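PDB 7LT2: Mab-21 domain-containing protein from Tribolium castaneum, which senses double-stranded RNA and, in response, joins ATP and GTP into the cyclic dinucleotide 2',3'-cGAMP as an innate immune signal. Local coordinates for residues K255-I265 and W297-T308. Sequence-based numbering, arbitrary orientation.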
ATOM      1  N   LYS A 255       7.675  12.779 -11.658  1.00 16.86           N
ATOM      2  CA  LYS A 255       6.918  12.794 -12.904  1.00 19.50           C
ATOM      3  C   LYS A 255       5.829  13.860 -12.891  1.00 19.40           C
ATOM      4  O   LYS A 255       4.781  13.695 -13.523  1.00 22.58           O
ATOM      5  CB  LYS A 255       6.338  11.413 -13.209  1.00 19.38           C
ATOM      6  CG  LYS A 255       7.405  10.456 -13.741  1.00 20.95           C
ATOM      7  CD  LYS A 255       6.840   9.118 -14.174  1.00 21.37           C
ATOM      8  CE  LYS A 255       7.880   8.311 -14.945  1.00 22.36           C
ATOM      9  NZ  LYS A 255       9.053   7.909 -14.118  1.00 19.56           N
ATOM     10  N   ASN A 256       6.074  14.960 -12.181  1.00 24.67           N
ATOM     11  CA  ASN A 256       5.366  16.226 -12.362  1.00 22.09           C
ATOM     12  C   ASN A 256       3.850  16.071 -12.349  1.00 19.90           C
ATOM     13  O   ASN A 256       3.240  16.026 -11.278  1.00 21.56           O
ATOM     14  CB  ASN A 256       5.830  16.889 -13.663  1.00 23.16           C
ATOM     15  CG  ASN A 256       5.501  18.364 -13.711  1.00 25.67           C
ATOM     16  OD1 ASN A 256       4.853  18.898 -12.811  1.00 27.52           O
ATOM     17  ND2 ASN A 256       5.957  19.035 -14.762  1.00 27.30           N
ATOM     18  N   ARG A 257       3.234  15.985 -13.530  1.00 19.91           N
ATOM     19  CA  ARG A 257       1.778  15.926 -13.615  1.00 18.44           C
ATOM     20  C   ARG A 257       1.192  14.569 -13.228  1.00 18.52           C
ATOM     21  O   ARG A 257      -0.034  14.462 -13.106  1.00 19.02           O
ATOM     22  CB  ARG A 257       1.314  16.286 -15.033  1.00 17.97           C
ATOM     23  CG  ARG A 257       1.113  17.786 -15.283  1.00 19.50           C
ATOM     24  CD  ARG A 257       2.435  18.529 -15.278  1.00 25.83           C
ATOM     25  NE  ARG A 257       2.335  19.833 -15.928  1.00 25.73           N
ATOM     26  CZ  ARG A 257       2.289  20.993 -15.288  1.00 28.56           C
ATOM     27  NH1 ARG A 257       2.311  21.056 -13.966  1.00 31.25           N
ATOM     28  NH2 ARG A 257       2.233  22.119 -15.991  1.00 26.83           N
ATOM     29  N   LEU A 258       2.019  13.542 -13.010  1.00 17.03           N
ATOM     30  CA  LEU A 258       1.496  12.179 -12.902  1.00 16.58           C
ATOM     31  C   LEU A 258       0.588  12.005 -11.686  1.00 19.04           C
ATOM     32  O   LEU A 258      -0.531  11.496 -11.810  1.00 17.80           O
ATOM     33  CB  LEU A 258       2.645  11.167 -12.854  1.00 17.80           C
ATOM     34  CG  LEU A 258       2.213   9.691 -12.803  1.00 17.21           C
ATOM     35  CD1 LEU A 258       3.194   8.826 -13.577  1.00 21.21           C
ATOM     36  CD2 LEU A 258       2.078   9.170 -11.368  1.00 17.93           C
ATOM     37  N   LYS A 259       1.063  12.374 -10.492  1.00 17.72           N
ATOM     38  CA  LYS A 259       0.281  12.064  -9.295  1.00 17.84           C
ATOM     39  C   LYS A 259      -1.011  12.878  -9.225  1.00 19.86           C
ATOM     40  O   LYS A 259      -2.049  12.316  -8.852  1.00 17.38           O
ATOM     41  CB  LYS A 259       1.130  12.240  -8.027  1.00 17.04           C
ATOM     42  CG  LYS A 259       2.236  11.194  -7.922  1.00 19.64           C
ATOM     43  CD  LYS A 259       2.954  11.241  -6.586  1.00 14.74           C
ATOM     44  CE  LYS A 259       4.048  10.180  -6.541  1.00 16.52           C
ATOM     45  NZ  LYS A 259       4.754  10.170  -5.229  1.00 20.67           N
ATOM     46  N   PRO A 260      -1.023  14.174  -9.576  1.00 16.48           N
ATOM     47  CA  PRO A 260      -2.330  14.848  -9.710  1.00 17.55           C
ATOM     48  C   PRO A 260      -3.262  14.148 -10.685  1.00 17.33           C
ATOM     49  O   PRO A 260      -4.453  13.995 -10.393  1.00 18.74           O
ATOM     50  CB  PRO A 260      -1.948  16.261 -10.178  1.00 16.34           C
ATOM     51  CG  PRO A 260      -0.598  16.478  -9.577  1.00 17.79           C
ATOM     52  CD  PRO A 260       0.090  15.139  -9.663  1.00 16.13           C
ATOM     53  N   ALA A 261      -2.745  13.687 -11.827  1.00 17.98           N
ATOM     54  CA  ALA A 261      -3.597  13.011 -12.803  1.00 18.01           C
ATOM     55  C   ALA A 261      -4.174  11.718 -12.238  1.00 17.30           C
ATOM     56  O   ALA A 261      -5.349  11.402 -12.467  1.00 17.34           O
ATOM     57  CB  ALA A 261      -2.809  12.735 -14.085  1.00 17.41           C
ATOM     58  N   VAL A 262      -3.361  10.953 -11.502  1.00 16.22           N
ATOM     59  CA  VAL A 262      -3.868   9.715 -10.910  1.00 14.27           C
ATOM     60  C   VAL A 262      -4.998  10.022  -9.943  1.00 15.74           C
ATOM     61  O   VAL A 262      -6.038   9.354  -9.947  1.00 17.36           O
ATOM     62  CB  VAL A 262      -2.745   8.935 -10.206  1.00 16.49           C
ATOM     63  CG1 VAL A 262      -3.333   7.726  -9.473  1.00 15.92           C
ATOM     64  CG2 VAL A 262      -1.710   8.473 -11.201  1.00 19.63           C
ATOM     65  N   LYS A 263      -4.808  11.037  -9.099  1.00 17.08           N
ATOM     66  CA  LYS A 263      -5.792  11.339  -8.068  1.00 15.41           C
ATOM     67  C   LYS A 263      -7.071  11.910  -8.663  1.00 16.60           C
ATOM     68  O   LYS A 263      -8.162  11.611  -8.167  1.00 18.59           O
ATOM     69  CB  LYS A 263      -5.177  12.286  -7.034  1.00 16.51           C
ATOM     70  CG  LYS A 263      -4.168  11.567  -6.115  1.00 15.81           C
ATOM     71  CD  LYS A 263      -3.568  12.501  -5.077  1.00 19.92           C
ATOM     72  CE  LYS A 263      -2.414  13.302  -5.661  1.00 24.75           C
ATOM     73  NZ  LYS A 263      -1.692  14.069  -4.606  1.00 28.65           N
ATOM     74  N   LEU A 264      -6.962  12.698  -9.740  1.00 17.07           N
ATOM     75  CA  LEU A 264      -8.160  13.174 -10.429  1.00 18.26           C
ATOM     76  C   LEU A 264      -8.975  12.008 -10.968  1.00 18.02           C
ATOM     77  O   LEU A 264     -10.204  11.991 -10.848  1.00 17.25           O
ATOM     78  CB  LEU A 264      -7.777  14.128 -11.565  1.00 18.59           C
ATOM     79  CG  LEU A 264      -7.187  15.480 -11.163  1.00 22.97           C
ATOM     80  CD1 LEU A 264      -6.481  16.133 -12.345  1.00 22.39           C
ATOM     81  CD2 LEU A 264      -8.274  16.392 -10.632  1.00 21.24           C
ATOM     82  N   ILE A 265      -8.305  11.016 -11.561  1.00 18.40           N
ATOM     83  CA  ILE A 265      -9.018   9.845 -12.061  1.00 18.37           C
ATOM     84  C   ILE A 265      -9.577   9.021 -10.904  1.00 17.92           C
ATOM     85  O   ILE A 265     -10.711   8.530 -10.972  1.00 19.12           O
ATOM     86  CB  ILE A 265      -8.103   9.012 -12.979  1.00 18.44           C
ATOM     87  CG1 ILE A 265      -7.798   9.802 -14.258  1.00 20.56           C
ATOM     88  CG2 ILE A 265      -8.741   7.663 -13.301  1.00 19.84           C
ATOM     89  CD1 ILE A 265      -6.830   9.113 -15.198  1.00 20.14           C
ATOM     90  N   TRP A 297       5.030  13.512 -19.145  1.00 20.02           N
ATOM     91  CA  TRP A 297       4.613  13.962 -17.825  1.00 21.26           C
ATOM     92  C   TRP A 297       4.876  15.443 -17.583  1.00 21.32           C
ATOM     93  O   TRP A 297       4.466  15.965 -16.539  1.00 19.47           O
ATOM     94  CB  TRP A 297       5.305  13.096 -16.771  1.00 21.03           C
ATOM     95  CG  TRP A 297       5.068  11.634 -17.044  1.00 19.17           C
ATOM     96  CD1 TRP A 297       5.986  10.720 -17.477  1.00 19.60           C
ATOM     97  CD2 TRP A 297       3.819  10.933 -16.946  1.00 18.91           C
ATOM     98  NE1 TRP A 297       5.391   9.493 -17.638  1.00 20.29           N
ATOM     99  CE2 TRP A 297       4.061   9.596 -17.323  1.00 20.00           C
ATOM    100  CE3 TRP A 297       2.522  11.307 -16.578  1.00 18.49           C
ATOM    101  CZ2 TRP A 297       3.055   8.626 -17.338  1.00 19.87           C
ATOM    102  CZ3 TRP A 297       1.519  10.340 -16.589  1.00 19.91           C
ATOM    103  CH2 TRP A 297       1.795   9.014 -16.968  1.00 20.16           C
ATOM    104  N   ASN A 298       5.525  16.133 -18.517  1.00 20.89           N
ATOM    105  CA  ASN A 298       5.740  17.569 -18.409  1.00 24.35           C
ATOM    106  C   ASN A 298       4.741  18.373 -19.227  1.00 26.64           C
ATOM    107  O   ASN A 298       4.836  19.604 -19.266  1.00 26.97           O
ATOM    108  CB  ASN A 298       7.172  17.920 -18.826  1.00 24.60           C
ATOM    109  CG  ASN A 298       8.195  17.365 -17.856  1.00 27.67           C
ATOM    110  OD1 ASN A 298       7.947  17.316 -16.652  1.00 26.25           O
ATOM    111  ND2 ASN A 298       9.339  16.925 -18.375  1.00 27.34           N
ATOM    112  N   LYS A 299       3.782  17.711 -19.867  1.00 24.18           N
ATOM    113  CA  LYS A 299       2.722  18.420 -20.562  1.00 23.72           C
ATOM    114  C   LYS A 299       1.781  19.060 -19.543  1.00 22.70           C
ATOM    115  O   LYS A 299       1.930  18.898 -18.331  1.00 24.22           O
ATOM    116  CB  LYS A 299       1.995  17.468 -21.508  1.00 24.10           C
ATOM    117  CG  LYS A 299       2.904  16.984 -22.623  1.00 27.60           C
ATOM    118  CD  LYS A 299       2.208  16.079 -23.602  1.00 31.16           C
ATOM    119  CE  LYS A 299       3.086  15.863 -24.828  1.00 42.68           C
ATOM    120  NZ  LYS A 299       2.331  15.303 -25.982  1.00 45.34           N
ATOM    121  N   SER A 300       0.812  19.824 -20.041  1.00 25.53           N
ATOM    122  CA  SER A 300      -0.133  20.474 -19.146  1.00 22.54           C
ATOM    123  C   SER A 300      -0.894  19.425 -18.347  1.00 22.86           C
ATOM    124  O   SER A 300      -1.051  18.277 -18.776  1.00 20.55           O
ATOM    125  CB  SER A 300      -1.109  21.352 -19.931  1.00 24.93           C
ATOM    126  OG  SER A 300      -2.071  20.576 -20.631  1.00 24.50           O
ATOM    127  N   LEU A 301      -1.347  19.817 -17.156  1.00 20.29           N
ATOM    128  CA  LEU A 301      -2.145  18.895 -16.357  1.00 20.77           C
ATOM    129  C   LEU A 301      -3.406  18.478 -17.103  1.00 21.54           C
ATOM    130  O   LEU A 301      -3.815  17.312 -17.041  1.00 19.75           O
ATOM    131  CB  LEU A 301      -2.491  19.518 -15.004  1.00 19.50           C
ATOM    132  CG  LEU A 301      -3.271  18.604 -14.049  1.00 17.93           C
ATOM    133  CD1 LEU A 301      -2.641  17.206 -13.939  1.00 21.00           C
ATOM    134  CD2 LEU A 301      -3.378  19.242 -12.673  1.00 19.19           C
ATOM    135  N   ARG A 302      -4.024  19.410 -17.837  1.00 22.31           N
ATOM    136  CA  ARG A 302      -5.206  19.055 -18.615  1.00 19.60           C
ATOM    137  C   ARG A 302      -4.883  17.982 -19.649  1.00 21.26           C
ATOM    138  O   ARG A 302      -5.624  17.003 -19.795  1.00 22.34           O
ATOM    139  CB  ARG A 302      -5.790  20.293 -19.291  1.00 21.90           C
ATOM    140  CG  ARG A 302      -7.106  20.012 -19.999  1.00 20.87           C
ATOM    141  CD  ARG A 302      -7.601  21.228 -20.742  1.00 23.98           C
ATOM    142  NE  ARG A 302      -8.771  20.913 -21.552  1.00 28.14           N
ATOM    143  CZ  ARG A 302      -9.260  21.712 -22.490  1.00 34.25           C
ATOM    144  NH1 ARG A 302      -8.703  22.882 -22.756  1.00 31.81           N
ATOM    145  NH2 ARG A 302     -10.327  21.324 -23.180  1.00 33.37           N
ATOM    146  N   GLU A 303      -3.767  18.139 -20.371  1.00 21.43           N
ATOM    147  CA  GLU A 303      -3.447  17.172 -21.415  1.00 19.91           C
ATOM    148  C   GLU A 303      -3.082  15.811 -20.829  1.00 21.50           C
ATOM    149  O   GLU A 303      -3.500  14.772 -21.357  1.00 20.65           O
ATOM    150  CB  GLU A 303      -2.317  17.684 -22.310  1.00 28.73           C
ATOM    151  CG  GLU A 303      -2.011  16.727 -23.450  1.00 26.82           C
ATOM    152  CD  GLU A 303      -1.040  17.284 -24.470  1.00 38.69           C
ATOM    153  OE1 GLU A 303      -0.594  18.444 -24.316  1.00 30.42           O
ATOM    154  OE2 GLU A 303      -0.729  16.551 -25.431  1.00 36.62           O
ATOM    155  N   VAL A 304      -2.306  15.788 -19.743  1.00 21.24           N
ATOM    156  CA  VAL A 304      -1.974  14.511 -19.113  1.00 19.87           C
ATOM    157  C   VAL A 304      -3.236  13.837 -18.585  1.00 20.48           C
ATOM    158  O   VAL A 304      -3.442  12.631 -18.777  1.00 19.88           O
ATOM    159  CB  VAL A 304      -0.928  14.715 -18.000  1.00 19.21           C
ATOM    160  CG1 VAL A 304      -0.646  13.394 -17.270  1.00 18.65           C
ATOM    161  CG2 VAL A 304       0.361  15.280 -18.576  1.00 20.60           C
ATOM    162  N   PHE A 305      -4.099  14.604 -17.916  1.00 20.08           N
ATOM    163  CA  PHE A 305      -5.344  14.046 -17.389  1.00 20.28           C
ATOM    164  C   PHE A 305      -6.221  13.489 -18.506  1.00 20.17           C
ATOM    165  O   PHE A 305      -6.704  12.353 -18.422  1.00 18.10           O
ATOM    166  CB  PHE A 305      -6.099  15.114 -16.593  1.00 18.67           C
ATOM    167  CG  PHE A 305      -7.513  14.720 -16.223  1.00 20.63           C
ATOM    168  CD1 PHE A 305      -7.751  13.759 -15.251  1.00 19.37           C
ATOM    169  CD2 PHE A 305      -8.598  15.334 -16.827  1.00 20.02           C
ATOM    170  CE1 PHE A 305      -9.044  13.400 -14.905  1.00 20.04           C
ATOM    171  CE2 PHE A 305      -9.896  14.981 -16.486  1.00 22.47           C
ATOM    172  CZ  PHE A 305     -10.120  14.015 -15.525  1.00 19.81           C
ATOM    173  N   MET A 306      -6.449  14.280 -19.558  1.00 22.14           N
ATOM    174  CA  MET A 306      -7.318  13.832 -20.642  1.00 21.86           C
ATOM    175  C   MET A 306      -6.744  12.618 -21.358  1.00 20.38           C
ATOM    176  O   MET A 306      -7.480  11.692 -21.719  1.00 19.85           O
ATOM    177  CB  MET A 306      -7.550  14.970 -21.637  1.00 22.05           C
ATOM    178  CG  MET A 306      -8.433  16.088 -21.107  1.00 23.57           C
ATOM    179  SD  MET A 306     -10.079  15.510 -20.647  1.00 24.52           S
ATOM    180  CE  MET A 306     -10.615  14.793 -22.195  1.00 25.03           C
ATOM    181  N   THR A 307      -5.431  12.604 -21.583  1.00 20.93           N
ATOM    182  CA  THR A 307      -4.842  11.497 -22.323  1.00 21.54           C
ATOM    183  C   THR A 307      -4.850  10.215 -21.501  1.00 19.89           C
ATOM    184  O   THR A 307      -5.197   9.147 -22.022  1.00 21.46           O
ATOM    185  CB  THR A 307      -3.424  11.851 -22.761  1.00 21.39           C
ATOM    186  OG1 THR A 307      -3.486  12.912 -23.719  1.00 23.72           O
ATOM    187  CG2 THR A 307      -2.747  10.642 -23.394  1.00 25.80           C
ATOM    188  N   THR A 308      -4.484  10.296 -20.215  1.00 19.05           N
ATOM    189  CA  THR A 308      -4.482   9.091 -19.390  1.00 17.58           C
ATOM    190  C   THR A 308      -5.901   8.617 -19.104  1.00 20.92           C
ATOM    191  O   THR A 308      -6.132   7.413 -18.982  1.00 20.85           O
ATOM    192  CB  THR A 308      -3.711   9.309 -18.081  1.00 17.99           C
ATOM    193  OG1 THR A 308      -4.253  10.413 -17.340  1.00 18.58           O
ATOM    194  CG2 THR A 308      -2.234   9.559 -18.364  1.00 17.06           C
TER
HETATM  195  O   HOH W   1       6.138  21.243 -16.837  1.00 39.45           O
HETATM  196  O   HOH W   2       3.256  22.003 -18.801  1.00 32.99           O
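Lys255 lays its aliphatic chain over the five-membered ring of Trp297, CD 3.9 Å from the ring centroid, while its NZ hydrogen-bonds to Leu251 O. The contact joins helices 258-272 and 301-318 of the Mab-21 HhH/H2TH-like domain, whose contacting turns cross at -50°, with a type II' turn on one side and the end of a 3-10 segment on the other. That turn puts Asn256 beside Asn298: ND2 gives a nearly straight hydrogen bond to OD1 (3.2 Å), the amide planes 55° apart. Arg257 is gripped twice, its N by Trp297 O and its NE by Lys299 O at 2.6 Å, near the guanidinium plane. The bend at chi2 (69°) turns NE to that carbonyl, while NH2 reaches Asn298 O through water. Leu258 can rest a methyl flat on the indole, CD1 3.6 Å from the six-membered-ring centroid, a CH-pi contact on the same face as Lys255; Leu258 and Trp297 also touch Ile289, a manganese ligand. Pro260 meets Leu301, and small Ala261 lets its CA approach Phe305 CA to 5.0 Å. Leu264 and Ile265 pack against the Phe305 ring. Ile265 CD1 ends against Thr308 OG1, which donates to Val304 O at 2.8 Å, a carbonyl also accepting from Thr308 N.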